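Local structure of glycerate kinase, putative (Thermotoga maritima, 2B8N) at residues Asp377-Thr380 and Ala381-Lys385; Leu156-Ala159 and Leu160-Gly164; Met387-Pro391 and Tyr392-Lys396. The protein catalyses the ATP-dependent, magnesium-requiring phosphorylation of D-glycerate to 2-phosphoglycerate, a step in the breakdown of serine through 3-hydroxypyruvate. One frame throughout, in Å; residues are numbered along the deposited sequence.

Contact 1: Asp377-Thr380 and Ala381-Lys385; sequences DGST and AKTLK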
# COMPACT_ATOMS: atom_id res chain seq x y z
N ASP A 377 21.45 12.26 -10.54
CA ASP A 377 22.88 11.96 -10.38
C ASP A 377 23.70 13.19 -9.92
O ASP A 377 23.13 14.18 -9.44
CB ASP A 377 23.41 11.31 -11.66
CG ASP A 377 23.46 12.25 -12.85
OD1 ASP A 377 23.45 13.51 -12.71
OD2 ASP A 377 23.56 11.69 -13.96
N GLY A 378 25.02 13.13 -10.06
CA GLY A 378 25.90 14.19 -9.58
C GLY A 378 25.88 15.47 -10.38
O GLY A 378 26.46 16.45 -9.94
N SER A 379 25.21 15.47 -11.54
CA SER A 379 25.06 16.67 -12.38
C SER A 379 23.73 17.40 -12.21
O SER A 379 23.62 18.57 -12.52
CB SER A 379 25.22 16.30 -13.85
OG SER A 379 24.13 15.49 -14.25
N THR A 380 22.70 16.68 -11.75
CA THR A 380 21.35 17.21 -11.58
C THR A 380 21.28 18.62 -10.94
O THR A 380 20.64 19.54 -11.49
CB THR A 380 20.47 16.22 -10.75
OG1 THR A 380 20.44 14.94 -11.39
CG2 THR A 380 19.03 16.74 -10.57
N ALA A 381 21.93 18.78 -9.79
CA ALA A 381 21.94 20.07 -9.07
C ALA A 381 22.62 21.19 -9.86
O ALA A 381 22.15 22.33 -9.86
CB ALA A 381 22.58 19.90 -7.70
N LYS A 382 23.73 20.88 -10.52
CA LYS A 382 24.40 21.89 -11.34
C LYS A 382 23.65 22.20 -12.66
O LYS A 382 23.79 23.32 -13.20
CB LYS A 382 25.90 21.58 -11.53
CG LYS A 382 26.28 20.17 -11.91
CD LYS A 382 27.82 20.02 -12.07
CE LYS A 382 28.55 19.73 -10.75
NZ LYS A 382 29.01 20.96 -10.06
N THR A 383 22.85 21.26 -13.16
CA THR A 383 21.98 21.56 -14.30
C THR A 383 21.01 22.67 -13.88
O THR A 383 20.79 23.63 -14.63
CB THR A 383 21.16 20.34 -14.80
OG1 THR A 383 22.02 19.25 -15.17
CG2 THR A 383 20.34 20.74 -16.02
N LEU A 384 20.45 22.54 -12.68
CA LEU A 384 19.57 23.56 -12.11
C LEU A 384 20.26 24.90 -11.82
O LEU A 384 19.74 25.97 -12.18
CB LEU A 384 18.93 23.03 -10.83
CG LEU A 384 17.82 22.01 -11.04
CD1 LEU A 384 17.42 21.39 -9.70
CD2 LEU A 384 16.61 22.62 -11.73
N LYS A 385 21.44 24.84 -11.20
CA LYS A 385 22.22 26.06 -10.97
C LYS A 385 22.57 26.77 -12.28
O LYS A 385 22.42 27.99 -12.39
CB LYS A 385 23.48 25.77 -10.14
CG LYS A 385 23.16 25.32 -8.70
CD LYS A 385 24.40 24.80 -7.96
CE LYS A 385 24.07 24.40 -6.50
NZ LYS A 385 25.26 23.97 -5.66
O HOH W 1 23.34 16.64 -8.45

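Contact 2: Leu156-Ala159 and Leu160-Gly164; sequences LTSA and LLKSG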
# COMPACT_ATOMS: atom_id res chain seq x y z
N LEU A 156 -17.70 9.99 13.63
CA LEU A 156 -16.91 9.54 14.79
C LEU A 156 -15.42 9.42 14.49
O LEU A 156 -14.60 9.73 15.36
CB LEU A 156 -17.37 8.15 15.26
CG LEU A 156 -18.46 8.10 16.30
CD1 LEU A 156 -18.93 6.65 16.53
CD2 LEU A 156 -17.99 8.75 17.61
N THR A 157 -15.11 8.88 13.30
CA THR A 157 -13.74 8.76 12.76
C THR A 157 -13.07 10.13 12.67
O THR A 157 -11.97 10.35 13.19
CB THR A 157 -13.78 8.18 11.31
OG1 THR A 157 -14.45 6.91 11.30
CG2 THR A 157 -12.40 7.98 10.76
N SER A 158 -13.76 11.05 12.01
CA SER A 158 -13.23 12.37 11.77
C SER A 158 -12.99 13.10 13.10
O SER A 158 -11.96 13.76 13.30
CB SER A 158 -14.20 13.14 10.87
OG SER A 158 -13.63 14.36 10.43
N ALA A 159 -13.93 12.94 14.03
CA ALA A 159 -13.78 13.49 15.36
C ALA A 159 -12.54 12.94 16.02
O ALA A 159 -11.82 13.67 16.70
CB ALA A 159 -15.00 13.12 16.21
N LEU A 160 -12.30 11.64 15.84
CA LEU A 160 -11.16 10.99 16.48
C LEU A 160 -9.82 11.44 15.88
O LEU A 160 -8.89 11.79 16.62
CB LEU A 160 -11.31 9.48 16.45
CG LEU A 160 -12.20 8.87 17.55
CD1 LEU A 160 -12.44 7.40 17.25
CD2 LEU A 160 -11.59 9.02 18.94
N LEU A 161 -9.74 11.46 14.54
CA LEU A 161 -8.59 12.03 13.84
C LEU A 161 -8.28 13.45 14.32
O LEU A 161 -7.17 13.76 14.78
CB LEU A 161 -8.85 12.07 12.35
CG LEU A 161 -8.84 10.68 11.72
CD1 LEU A 161 -9.67 10.66 10.44
CD2 LEU A 161 -7.39 10.24 11.47
N LYS A 162 -9.28 14.31 14.23
CA LYS A 162 -9.08 15.68 14.62
C LYS A 162 -8.59 15.77 16.07
O LYS A 162 -7.74 16.60 16.39
CB LYS A 162 -10.34 16.52 14.41
CG LYS A 162 -10.63 16.82 12.94
CD LYS A 162 -11.71 17.87 12.80
CE LYS A 162 -12.06 18.10 11.34
NZ LYS A 162 -12.59 16.86 10.70
N SER A 163 -9.10 14.90 16.94
CA SER A 163 -8.71 14.92 18.35
C SER A 163 -7.34 14.31 18.59
O SER A 163 -6.87 14.32 19.72
CB SER A 163 -9.73 14.17 19.20
OG SER A 163 -10.98 14.83 19.17
N GLY A 164 -6.72 13.76 17.55
CA GLY A 164 -5.35 13.24 17.62
C GLY A 164 -5.29 11.82 18.16
O GLY A 164 -4.38 11.47 18.91

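Contact 3: Met387-Pro391 and Tyr392-Lys396; sequences MGEDP and YQYLK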
# COMPACT_ATOMS: atom_id res chain seq x y z
N MSE A 387 20.91 26.83 -14.90
CA MSE A 387 19.71 27.53 -15.38
C MSE A 387 19.29 28.73 -14.51
O MSE A 387 18.30 29.41 -14.80
CB MSE A 387 18.56 26.55 -15.48
CG MSE A 387 18.78 25.48 -16.50
SE MSE A 387 17.42 24.11 -16.23
CE MSE A 387 15.76 25.28 -16.24
N GLY A 388 20.07 29.01 -13.46
CA GLY A 388 19.77 30.10 -12.55
C GLY A 388 18.83 29.69 -11.42
O GLY A 388 18.33 30.55 -10.71
N GLU A 389 18.59 28.39 -11.26
CA GLU A 389 17.66 27.93 -10.23
C GLU A 389 18.44 27.50 -8.99
O GLU A 389 19.60 27.10 -9.10
CB GLU A 389 16.81 26.77 -10.74
CG GLU A 389 15.96 27.06 -11.97
CD GLU A 389 14.73 27.91 -11.68
OE1 GLU A 389 14.61 28.47 -10.57
OE2 GLU A 389 13.87 28.00 -12.57
N ASP A 390 17.81 27.59 -7.82
CA ASP A 390 18.40 27.12 -6.56
C ASP A 390 17.66 25.88 -6.01
O ASP A 390 16.50 25.98 -5.59
CB ASP A 390 18.39 28.22 -5.49
CG ASP A 390 18.85 27.72 -4.13
OD1 ASP A 390 19.66 26.76 -4.09
OD2 ASP A 390 18.40 28.26 -3.10
N PRO A 391 18.33 24.71 -6.02
CA PRO A 391 17.75 23.48 -5.48
C PRO A 391 17.17 23.55 -4.05
O PRO A 391 16.11 22.96 -3.81
CB PRO A 391 18.92 22.51 -5.55
CG PRO A 391 19.70 22.98 -6.71
CD PRO A 391 19.66 24.46 -6.60
N TYR A 392 17.84 24.24 -3.11
CA TYR A 392 17.35 24.34 -1.71
C TYR A 392 16.02 25.07 -1.62
O TYR A 392 15.18 24.75 -0.79
CB TYR A 392 18.32 25.09 -0.80
CG TYR A 392 19.62 24.38 -0.61
CD1 TYR A 392 19.78 23.42 0.41
CD2 TYR A 392 20.72 24.66 -1.44
CE1 TYR A 392 21.00 22.76 0.59
CE2 TYR A 392 21.94 24.01 -1.28
CZ TYR A 392 22.08 23.06 -0.26
OH TYR A 392 23.29 22.42 -0.12
N GLN A 393 15.84 26.07 -2.47
CA GLN A 393 14.61 26.84 -2.46
C GLN A 393 13.39 26.00 -2.93
O GLN A 393 12.28 26.18 -2.40
CB GLN A 393 14.78 28.12 -3.29
CG GLN A 393 14.07 29.34 -2.73
CD GLN A 393 14.52 29.69 -1.31
OE1 GLN A 393 13.71 29.76 -0.38
NE2 GLN A 393 15.83 29.89 -1.14
N TYR A 394 13.60 25.09 -3.88
CA TYR A 394 12.51 24.19 -4.33
C TYR A 394 12.14 23.22 -3.23
O TYR A 394 10.97 22.92 -3.02
CB TYR A 394 12.90 23.43 -5.60
CG TYR A 394 12.80 24.32 -6.80
CD1 TYR A 394 11.56 24.64 -7.34
CD2 TYR A 394 13.92 24.91 -7.34
CE1 TYR A 394 11.45 25.49 -8.41
CE2 TYR A 394 13.81 25.76 -8.41
CZ TYR A 394 12.59 26.04 -8.94
OH TYR A 394 12.49 26.90 -10.02
N LEU A 395 13.15 22.76 -2.52
CA LEU A 395 12.95 21.85 -1.42
C LEU A 395 12.29 22.60 -0.25
O LEU A 395 11.28 22.16 0.29
CB LEU A 395 14.29 21.20 -1.04
CG LEU A 395 14.35 19.87 -0.28
CD1 LEU A 395 13.48 18.72 -0.82
CD2 LEU A 395 15.81 19.45 -0.24
N LYS A 396 12.82 23.76 0.12
CA LYS A 396 12.22 24.53 1.23
C LYS A 396 10.74 24.77 0.99
O LYS A 396 9.94 24.80 1.91
CB LYS A 396 12.94 25.87 1.44
CG LYS A 396 12.29 26.79 2.53
CD LYS A 396 12.97 28.15 2.72
CE LYS A 396 14.37 28.02 3.29
NZ LYS A 396 14.91 29.34 3.70

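Contact 1: Asp377-Thr380 and Ala381-Lys385
Ser379 O is gripped twice by Thr383, one helical turn further on. The amide Thr383 N reaches Ser379 O at 2.9 Å, almost in line with the carbonyl bond, while Thr383 OG1 donates to the same Ser379 O at 3.2 Å from well above the carbonyl plane. With OG1 beside its own backbone N (chi1 -57°), the hydroxyl of Thr383 is turned back toward the preceding turn. A valine here would probably leave Ser379 O with the amide as its one donor from this residue. Upstream, Asp377 and Thr380 form a capping box at the start of helix 380-386, where strand 373-377 gives way to the helix. Asp377 N donates to Thr380 OG1 at 3.0 Å, nearly straight (172°), and Asp377 OD1 returns a weak bond to Thr380 N. The same OD1 takes Ser379 OG on its syn lone pair and Ser379 N from above the carboxylate plane, so the carboxylate is tied to the turn by several donors. A water continues the network, donating to Asp377 O at 2.7 Å and accepting from Ala381 N. Lys382 lays its CG against Ser379 O, and its ammonium pairs with Glu350.

Contact 2: Leu156-Ala159 and Leu160-Gly164
Leu161 N meets Thr157 O at 2.8 Å in a nearly straight bond (174°), and Lys162 N meets Ser158 O at 2.9 Å. Backbone bonds of this kind carry most of the contact, which takes in the end of helix 150-162 and the residues that follow. Leu160 N to Leu156 O is more bent.

Near the end of the helix a side chain joins in. Ser163 N and Ser163 OG both donate to Ala159 O, at 3.0 and 2.9 Å respectively, and arrive from opposite faces of its carbonyl plane. The serine hydroxyl sits beside its own backbone N (chi1 -65°), which folds it back over the previous turn. Gly164, with positive phi, is the first residue to leave the helical angles, in a Schellman motif, its N bonded to Leu161 O at 2.8 Å.

Apolar contact runs along one flank, where Thr157 and Leu161 lie side by side and point the same way, CG2 of the threonine 3.8 Å from CD1 of the leucine. Thr157 OG1 is turned to Ile153 O instead. Leu156 and Leu160 face the protein interior: Leu160 packs on Ile170 and Val173 of helix 167-175 and on Val228 of helix 222-231, Leu156 on Leu229.

Ala159 O, acceptor of the last i+4 bond here, takes a second donor from the serine side chain, which ties the Ser163 hydroxyl to the final turn.

Contact 3: Met387-Pro391 and Tyr392-Lys396
Glu389 and Asp390 meet Tyr392, Gln393 and Tyr394 in a local contact at an N-cap, where the loop after helix 380-386 turns into helix 391-396. Asp390 occupies the N-cap position and Pro391 opens the helix; just upstream, Gly388 closes the preceding helix in a Schellman motif. Helix 391-396 lies against helix 337-348, whose Ile347 meets Pro391, Tyr392 and Leu395.

The cap is made of several weak bonds. CG of Asp390 stands anti to its backbone N (chi1 174°), which carries the carboxylate forward over the first turn. There Asp390 OD1 accepts from Tyr392 N at 3.3 Å, and Asp390 OD2 from Gln393 N at 3.4 Å. A negative group at this end would probably be stabilised by the helix dipole. OD1 also lies in the plane of the Tyr392 ring, at its edge, 3.5 Å from CD2, with carboxylate and ring turned 47° apart.

A second polar link joins side chains five residues apart. Tyr394 OH donates to Glu389 OE1 at 2.7 Å. The hydroxyl comes from above the carboxylate plane, and carboxylate and ring are turned 69° against each other. Glu389 CD stays in the plane of the ring at its edge. A bend at chi2 brings the carboxylate of Glu389 to the phenol, and its OE2 has a long, weak ion pair with Lys406 of helix 400-406; the Tyr394 side chain also touches Ala403 and Lys406 of that helix.

The backbone carbonyl oxygen of Asp390 also lies 3.3 Å from Tyr394 CD2, oblique to the ring. Behind the cap the regular helical pattern takes hold, with Leu395 N bonded to Pro391 O at 3.2 Å.

Overall arrangement
Contacts 1 and 3 are neighbours, with centres about 11 Å apart: contact 1 covers the start and most of helix 380-386, and contact 3 follows its end. Leu384 O probably accepts a hydrogen bond from Glu389 N, at 2.8 Å, and Leu384 CD1 packs on Pro391 CG at 4.1 Å, so the first helix is seated on the start of the second. Both belong to the part of the chain built round the mixed sheet. Contact 2 lies apart, on helix 150-162, which comes in the chain between strands 128-133 and 193-199 of the parallel sheet; its centre is about 44 Å from that of contact 1 and about 37 Å from that of contact 3. All three are local elements that start or end helices.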